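Local coordinates for protein transcriptional regulator, LysR family (Vibrio cholerae, PDB 3SZP) that activates virulence gene transcription in Vibrio cholerae and probably does so by binding regulatory DNA through a winged helix-turn-helix domain, at residues L11-G16 with R46-H51; Q169-H174 with S249-L254; P175-T178 with E182-Q185. One frame throughout, in Å; residues are numbered along the deposited sequence.

Contact 1: residues L11-G16 with R46-H51; sequences LVVENG and RLLNRH
L48, at the start of strand 48-51, reaches across to the last turn of helix 3-15 and spreads its two methyls over neighbouring valines. CD1 of L48 lies 4.1 Å from CG1 of V12, and CD2 of L48 lies 4.4 Å from CG2 of V13, so the isobutyl fork meets one valine with each branch. CD1 of L48 is anti to its own CA (chi2 171°); this carries CD1 out to V12, while CD2 branches off toward V13. V12 points its CB toward the strand, and CG1, anti to the backbone N (chi1 162°), is the methyl that does the touching. V13 is turned more to the flank and presents CG2 at a looser distance. The main chains stand well apart, with the CA atoms of V13 and L48 at 9.0 Å, and no hydrogen bond joins the two segments: the contact is purely apolar.

Away from the helix, R46, just before the strand, grips N49 side-on, NE to OD1 at 2.9 Å and NH2 to the same OD1 at 3.2 Å, with the amide oxygen close to the guanidinium plane. Two donors on one oxygen should fix both side chains, and the carbonyl O of L48 lies above one guanidinium face, toward its rim.

The whole is a piece of the winged helix-turn-helix core. Strand 48-51 pairs with 54-57 as the wing, L55 touches both V12 and L48, I32 and I36 of helix 29-43 touch V12 and L48 respectively, and Y65 of helix 59-83 packs on V13.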
# COMPACT_ATOMS: atom_id res chain seq x y z
N LEU A 11 6.62 13.48 -16.30
CA LEU A 11 6.33 14.40 -15.20
C LEU A 11 5.90 13.64 -13.96
O LEU A 11 6.20 14.04 -12.83
CB LEU A 11 5.24 15.41 -15.59
CG LEU A 11 5.49 16.43 -16.70
CD1 LEU A 11 4.28 17.37 -16.84
CD2 LEU A 11 6.76 17.23 -16.45
N VAL A 12 5.15 12.56 -14.18
CA VAL A 12 4.72 11.72 -13.07
C VAL A 12 5.94 11.15 -12.34
O VAL A 12 5.98 11.14 -11.12
CB VAL A 12 3.80 10.60 -13.56
CG1 VAL A 12 3.72 9.48 -12.52
CG2 VAL A 12 2.40 11.16 -13.91
N VAL A 13 6.93 10.70 -13.10
CA VAL A 13 8.14 10.13 -12.51
C VAL A 13 8.89 11.20 -11.72
O VAL A 13 9.35 10.94 -10.62
CB VAL A 13 9.08 9.54 -13.59
CG1 VAL A 13 10.37 9.04 -12.96
CG2 VAL A 13 8.39 8.41 -14.33
N GLU A 14 9.00 12.39 -12.29
CA GLU A 14 9.70 13.48 -11.62
C GLU A 14 9.05 13.90 -10.31
O GLU A 14 9.73 14.16 -9.32
CB GLU A 14 9.83 14.68 -12.55
CG GLU A 14 10.79 14.42 -13.69
CD GLU A 14 10.80 15.55 -14.69
OE1 GLU A 14 10.06 16.55 -14.49
OE2 GLU A 14 11.57 15.44 -15.68
N ASN A 15 7.72 13.97 -10.30
CA ASN A 15 6.99 14.36 -9.10
C ASN A 15 6.83 13.21 -8.10
O ASN A 15 6.79 13.42 -6.89
CB ASN A 15 5.63 14.95 -9.46
CG ASN A 15 5.75 16.24 -10.25
OD1 ASN A 15 6.26 17.25 -9.75
ND2 ASN A 15 5.27 16.23 -11.49
N GLY A 16 6.74 11.99 -8.63
CA GLY A 16 6.71 10.81 -7.79
C GLY A 16 5.33 10.29 -7.40
O GLY A 16 5.24 9.29 -6.69
N ARG A 46 3.67 -2.17 -19.97
CA ARG A 46 3.45 -1.60 -18.65
C ARG A 46 4.67 -0.77 -18.31
O ARG A 46 5.80 -1.24 -18.39
CB ARG A 46 3.25 -2.73 -17.63
CG ARG A 46 2.84 -2.29 -16.22
CD ARG A 46 2.58 -3.55 -15.37
NE ARG A 46 2.33 -3.23 -13.97
CZ ARG A 46 1.15 -2.84 -13.47
NH1 ARG A 46 0.09 -2.71 -14.26
NH2 ARG A 46 1.04 -2.58 -12.17
N LEU A 47 4.45 0.48 -17.94
CA LEU A 47 5.54 1.41 -17.64
C LEU A 47 5.74 1.67 -16.15
O LEU A 47 6.85 1.94 -15.72
CB LEU A 47 5.34 2.75 -18.35
CG LEU A 47 5.41 2.71 -19.87
CD1 LEU A 47 5.14 4.09 -20.41
CD2 LEU A 47 6.77 2.20 -20.36
N LEU A 48 4.66 1.62 -15.38
CA LEU A 48 4.66 2.00 -13.97
C LEU A 48 3.97 0.96 -13.14
O LEU A 48 2.98 0.36 -13.57
CB LEU A 48 3.88 3.30 -13.75
CG LEU A 48 4.40 4.60 -14.35
CD1 LEU A 48 3.37 5.71 -14.20
CD2 LEU A 48 5.70 4.97 -13.65
N ASN A 49 4.48 0.76 -11.93
CA ASN A 49 3.76 0.01 -10.92
C ASN A 49 3.16 0.96 -9.88
O ASN A 49 3.78 1.95 -9.48
CB ASN A 49 4.70 -1.00 -10.24
CG ASN A 49 5.08 -2.14 -11.17
OD1 ASN A 49 4.22 -2.77 -11.79
ND2 ASN A 49 6.38 -2.41 -11.26
N ARG A 50 1.94 0.65 -9.46
CA ARG A 50 1.29 1.40 -8.40
C ARG A 50 0.91 0.45 -7.27
O ARG A 50 -0.10 -0.24 -7.34
CB ARG A 50 0.05 2.12 -8.92
CG ARG A 50 0.34 3.39 -9.71
CD ARG A 50 -0.69 3.59 -10.81
NE ARG A 50 -0.63 2.52 -11.80
CZ ARG A 50 -1.52 2.33 -12.76
NH1 ARG A 50 -2.56 3.15 -12.88
NH2 ARG A 50 -1.38 1.33 -13.61
N HIS A 51 1.75 0.41 -6.24
CA HIS A 51 1.42 -0.33 -5.04
C HIS A 51 1.38 0.67 -3.88
O HIS A 51 2.23 1.56 -3.80
CB HIS A 51 2.46 -1.43 -4.78
CG HIS A 51 2.20 -2.25 -3.56
ND1 HIS A 51 3.08 -2.30 -2.50
CD2 HIS A 51 1.16 -3.04 -3.21
CE1 HIS A 51 2.60 -3.10 -1.56
NE2 HIS A 51 1.43 -3.56 -1.97

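Contact 2: residues Q169-H174 with S249-L254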
# COMPACT_ATOMS: atom_id res chain seq x y z
N GLN A 169 -26.07 34.44 18.63
CA GLN A 169 -26.65 33.20 19.12
C GLN A 169 -25.68 32.51 20.08
O GLN A 169 -26.09 32.02 21.13
CB GLN A 169 -27.04 32.26 17.96
CG GLN A 169 -27.99 31.13 18.35
CD GLN A 169 -27.91 29.89 17.42
OE1 GLN A 169 -27.39 29.94 16.29
NE2 GLN A 169 -28.44 28.76 17.90
N TYR A 170 -24.39 32.45 19.73
CA TYR A 170 -23.41 31.78 20.58
C TYR A 170 -23.23 32.53 21.91
O TYR A 170 -23.21 31.94 22.99
CB TYR A 170 -22.05 31.61 19.89
CG TYR A 170 -20.99 31.04 20.80
CD1 TYR A 170 -20.89 29.66 21.01
CD2 TYR A 170 -20.10 31.86 21.47
CE1 TYR A 170 -19.93 29.13 21.86
CE2 TYR A 170 -19.15 31.35 22.33
CZ TYR A 170 -19.06 29.98 22.51
OH TYR A 170 -18.12 29.46 23.35
N LEU A 171 -23.10 33.85 21.81
CA LEU A 171 -22.85 34.65 22.99
C LEU A 171 -24.04 34.66 23.94
O LEU A 171 -23.87 34.74 25.15
CB LEU A 171 -22.45 36.06 22.58
CG LEU A 171 -21.11 36.02 21.86
CD1 LEU A 171 -20.72 37.39 21.35
CD2 LEU A 171 -20.06 35.46 22.81
N SER A 172 -25.25 34.56 23.37
CA SER A 172 -26.46 34.43 24.15
C SER A 172 -26.36 33.31 25.18
O SER A 172 -26.91 33.41 26.27
CB SER A 172 -27.66 34.15 23.24
OG SER A 172 -28.12 35.34 22.62
N SER A 173 -25.67 32.25 24.81
CA SER A 173 -25.65 31.04 25.61
C SER A 173 -24.31 30.80 26.30
O SER A 173 -24.20 29.93 27.17
CB SER A 173 -26.00 29.85 24.72
OG SER A 173 -26.34 28.73 25.51
N HIS A 174 -23.30 31.55 25.89
CA HIS A 174 -21.95 31.44 26.46
C HIS A 174 -21.42 32.85 26.63
O HIS A 174 -20.84 33.40 25.69
CB HIS A 174 -21.02 30.70 25.50
CG HIS A 174 -21.55 29.38 25.06
ND1 HIS A 174 -22.48 29.25 24.05
CD2 HIS A 174 -21.29 28.12 25.49
CE1 HIS A 174 -22.77 27.98 23.89
NE2 HIS A 174 -22.06 27.27 24.75
N SER A 249 -24.67 39.77 12.57
CA SER A 249 -24.59 38.30 12.52
C SER A 249 -23.27 37.70 13.02
O SER A 249 -23.22 36.51 13.34
CB SER A 249 -24.91 37.76 11.12
OG SER A 249 -23.75 37.75 10.31
N LEU A 250 -22.22 38.51 13.06
CA LEU A 250 -21.01 38.19 13.80
C LEU A 250 -20.65 39.41 14.62
O LEU A 250 -20.71 40.53 14.10
CB LEU A 250 -19.85 37.86 12.86
CG LEU A 250 -19.93 36.54 12.11
CD1 LEU A 250 -18.76 36.41 11.15
CD2 LEU A 250 -19.97 35.37 13.08
N VAL A 251 -20.30 39.23 15.89
CA VAL A 251 -19.82 40.35 16.69
C VAL A 251 -18.41 40.12 17.21
O VAL A 251 -18.04 39.01 17.60
CB VAL A 251 -20.74 40.68 17.88
CG1 VAL A 251 -22.16 41.04 17.39
CG2 VAL A 251 -20.78 39.54 18.86
N GLN A 252 -17.62 41.18 17.20
CA GLN A 252 -16.26 41.13 17.72
C GLN A 252 -16.30 40.93 19.22
O GLN A 252 -17.12 41.51 19.92
CB GLN A 252 -15.49 42.40 17.37
CG GLN A 252 -14.03 42.34 17.81
CD GLN A 252 -13.22 43.54 17.34
OE1 GLN A 252 -13.77 44.51 16.82
NE2 GLN A 252 -11.91 43.48 17.55
N VAL A 253 -15.42 40.08 19.73
CA VAL A 253 -15.25 39.94 21.16
C VAL A 253 -13.80 40.22 21.52
O VAL A 253 -12.93 40.23 20.66
CB VAL A 253 -15.62 38.53 21.64
CG1 VAL A 253 -17.12 38.30 21.46
CG2 VAL A 253 -14.80 37.47 20.89
N LEU A 254 -13.53 40.44 22.81
CA LEU A 254 -12.17 40.71 23.27
C LEU A 254 -11.49 41.74 22.39
O LEU A 254 -10.36 41.54 21.95
CB LEU A 254 -11.35 39.42 23.32
CG LEU A 254 -11.82 38.36 24.34
CD1 LEU A 254 -11.04 37.07 24.20
CD2 LEU A 254 -11.73 38.90 25.77
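One methyl of L171 carries the whole contact between helix 168-173 and the edge strand 251-252: CD1 enters the groove between V251 and V253. It approaches CG1 of V253 at 3.7 Å, a normal close fit. Its distance to CG2 of V251, 3.3 Å, is shorter than carbon atoms usually allow, and its exact value is therefore doubtful. L171 gets there by an extended chain, CD1 anti to CA (chi2 176°), which brings the branch to the strand although the CA atoms of L171 and V251 are 9.0 Å apart. V251 meets it with the methyl wedged between the backbone N and the carbonyl carbon, whereas V253 offers the one anti to its carbonyl carbon. The two valines point to the same side of the chain, and Q252 between them is directed away from the helix.

V253 is buried, whereas V251 and L171 remain partly exposed, so the contact is more open on the V251 side. Q169, S172 and S173 are exposed and make no contact with the strand, and no hydrogen bond crosses between the segments. Within 169-174, ND1 of H174 donates to O of Y170 at 3.0 Å, the oxygen lying in the imidazole plane and the donor tilted 18° out of the carbonyl plane; N of S173 donates to the same oxygen. The imidazole also lies against the tyrosine ring, with ND1 over the rim of one face.

Around the contact, V251 and V253 are bonded through their backbones to A166 and L164 of strand 153-166, whose A166 also touches L171, while L250 is packed against helices 220-228 and 242-246.

Contact 3: residues P175-T178 with E182-Q185; sequences PQPT and ELHQ
E182 folds its carboxylate back onto the chain just ahead of it and meets P177 and T178 there. The polar part is one hydrogen bond, from the backbone N of T178 to OE1 of E182, with an N-H...O angle of 158° and the donor placed nearly in line with the C-O bond. The glutamate chain, extended beyond CG (chi2 178°), lets the carboxylate reach this N-H. The modelled length, 2.5 Å, is unusually short and is best read with caution. The same OE1 also accepts from the backbone N of H179, so a single carboxylate oxygen gathers two successive amides.

Carbon-to-oxygen packing accompanies the bond: CB of P177 lies 3.4 Å from OE1 of E182.

The apolar part is lighter. The course of the two backbones brings CB of E182 within 3.7 Å of CB of P177, and CG of P177 stands 4.3 Å from CD2 of L183. P177 and L183 are buried and also touch I233 and L254, while W197 and L199 pack on L183.

Thus a glutamate of a 3-10 segment accepts main-chain N-H groups three and four residues earlier, bracing the loop between helix 168-173 and strand 188-191 in the periplasmic-binding-protein-like regulatory domain of the LysR family.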
# COMPACT_ATOMS: atom_id res chain seq x y z
N PRO A 175 -21.63 33.43 27.81
CA PRO A 175 -21.27 34.83 28.07
C PRO A 175 -19.86 35.16 27.57
O PRO A 175 -18.92 34.42 27.83
CB PRO A 175 -21.33 34.93 29.59
CG PRO A 175 -22.43 33.95 29.95
CD PRO A 175 -22.34 32.82 28.95
N GLN A 176 -19.77 36.26 26.83
CA GLN A 176 -18.52 36.81 26.33
C GLN A 176 -17.38 36.66 27.33
O GLN A 176 -17.54 36.91 28.52
CB GLN A 176 -18.76 38.30 26.05
CG GLN A 176 -17.88 38.92 25.00
CD GLN A 176 -18.51 40.17 24.41
OE1 GLN A 176 -19.72 40.19 24.18
NE2 GLN A 176 -17.72 41.20 24.17
N PRO A 177 -16.20 36.26 26.85
CA PRO A 177 -15.07 36.30 27.78
C PRO A 177 -14.59 37.74 27.91
O PRO A 177 -14.83 38.52 26.99
CB PRO A 177 -14.01 35.42 27.09
CG PRO A 177 -14.35 35.48 25.64
CD PRO A 177 -15.86 35.63 25.56
N THR A 178 -13.97 38.09 29.04
CA THR A 178 -13.49 39.45 29.25
C THR A 178 -11.97 39.47 29.25
O THR A 178 -11.35 40.53 29.20
CB THR A 178 -13.99 40.05 30.58
OG1 THR A 178 -13.21 39.53 31.66
CG2 THR A 178 -15.46 39.71 30.80
N GLU A 182 -9.79 33.24 29.29
CA GLU A 182 -11.08 32.56 29.36
C GLU A 182 -11.43 31.78 28.09
O GLU A 182 -12.37 30.99 28.09
CB GLU A 182 -12.18 33.56 29.69
CG GLU A 182 -12.01 34.26 31.03
CD GLU A 182 -13.10 35.28 31.31
OE1 GLU A 182 -13.47 36.04 30.39
OE2 GLU A 182 -13.58 35.33 32.46
N LEU A 183 -10.70 32.01 27.00
CA LEU A 183 -10.95 31.28 25.75
C LEU A 183 -10.91 29.76 25.95
O LEU A 183 -11.55 29.02 25.20
CB LEU A 183 -9.99 31.70 24.63
CG LEU A 183 -10.21 33.11 24.07
CD1 LEU A 183 -9.02 33.58 23.24
CD2 LEU A 183 -11.54 33.24 23.29
N HIS A 184 -10.18 29.31 26.98
CA HIS A 184 -10.08 27.88 27.28
C HIS A 184 -11.42 27.27 27.70
O HIS A 184 -11.62 26.06 27.60
CB HIS A 184 -9.02 27.60 28.36
CG HIS A 184 -7.62 27.85 27.89
ND1 HIS A 184 -7.03 27.11 26.88
CD2 HIS A 184 -6.69 28.75 28.29
CE1 HIS A 184 -5.80 27.55 26.68
NE2 HIS A 184 -5.56 28.54 27.53
N GLN A 185 -12.33 28.12 28.16
CA GLN A 185 -13.66 27.69 28.59
C GLN A 185 -14.66 27.69 27.44
O GLN A 185 -15.76 27.18 27.57
CB GLN A 185 -14.17 28.61 29.71
CG GLN A 185 -13.73 28.21 31.11
CD GLN A 185 -12.23 28.02 31.22
OE1 GLN A 185 -11.46 28.99 31.19
NE2 GLN A 185 -11.80 26.76 31.32

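In the fold
Contact 1 stands apart: it lies in the DNA-binding region, with its nearest atoms about 38 Å from contact 2 and on the opposite side of the chain's centre. Contacts 2 and 3 are neighbours in the regulatory domain, with centres about 11 Å apart. P175-T178 follows directly on Q169-H174, and L254 of contact 2 packs on P177 and L183 of contact 3. Contact 1 is the most buried, joining a helix to the wing. Contact 2 likewise joins helix to strand by methyl packing, but is partly open to solvent. Contact 3, local and partly buried, with T178 exposed and P177 and L183 buried, adds a carboxylate-to-backbone bond to its proline-leucine packing.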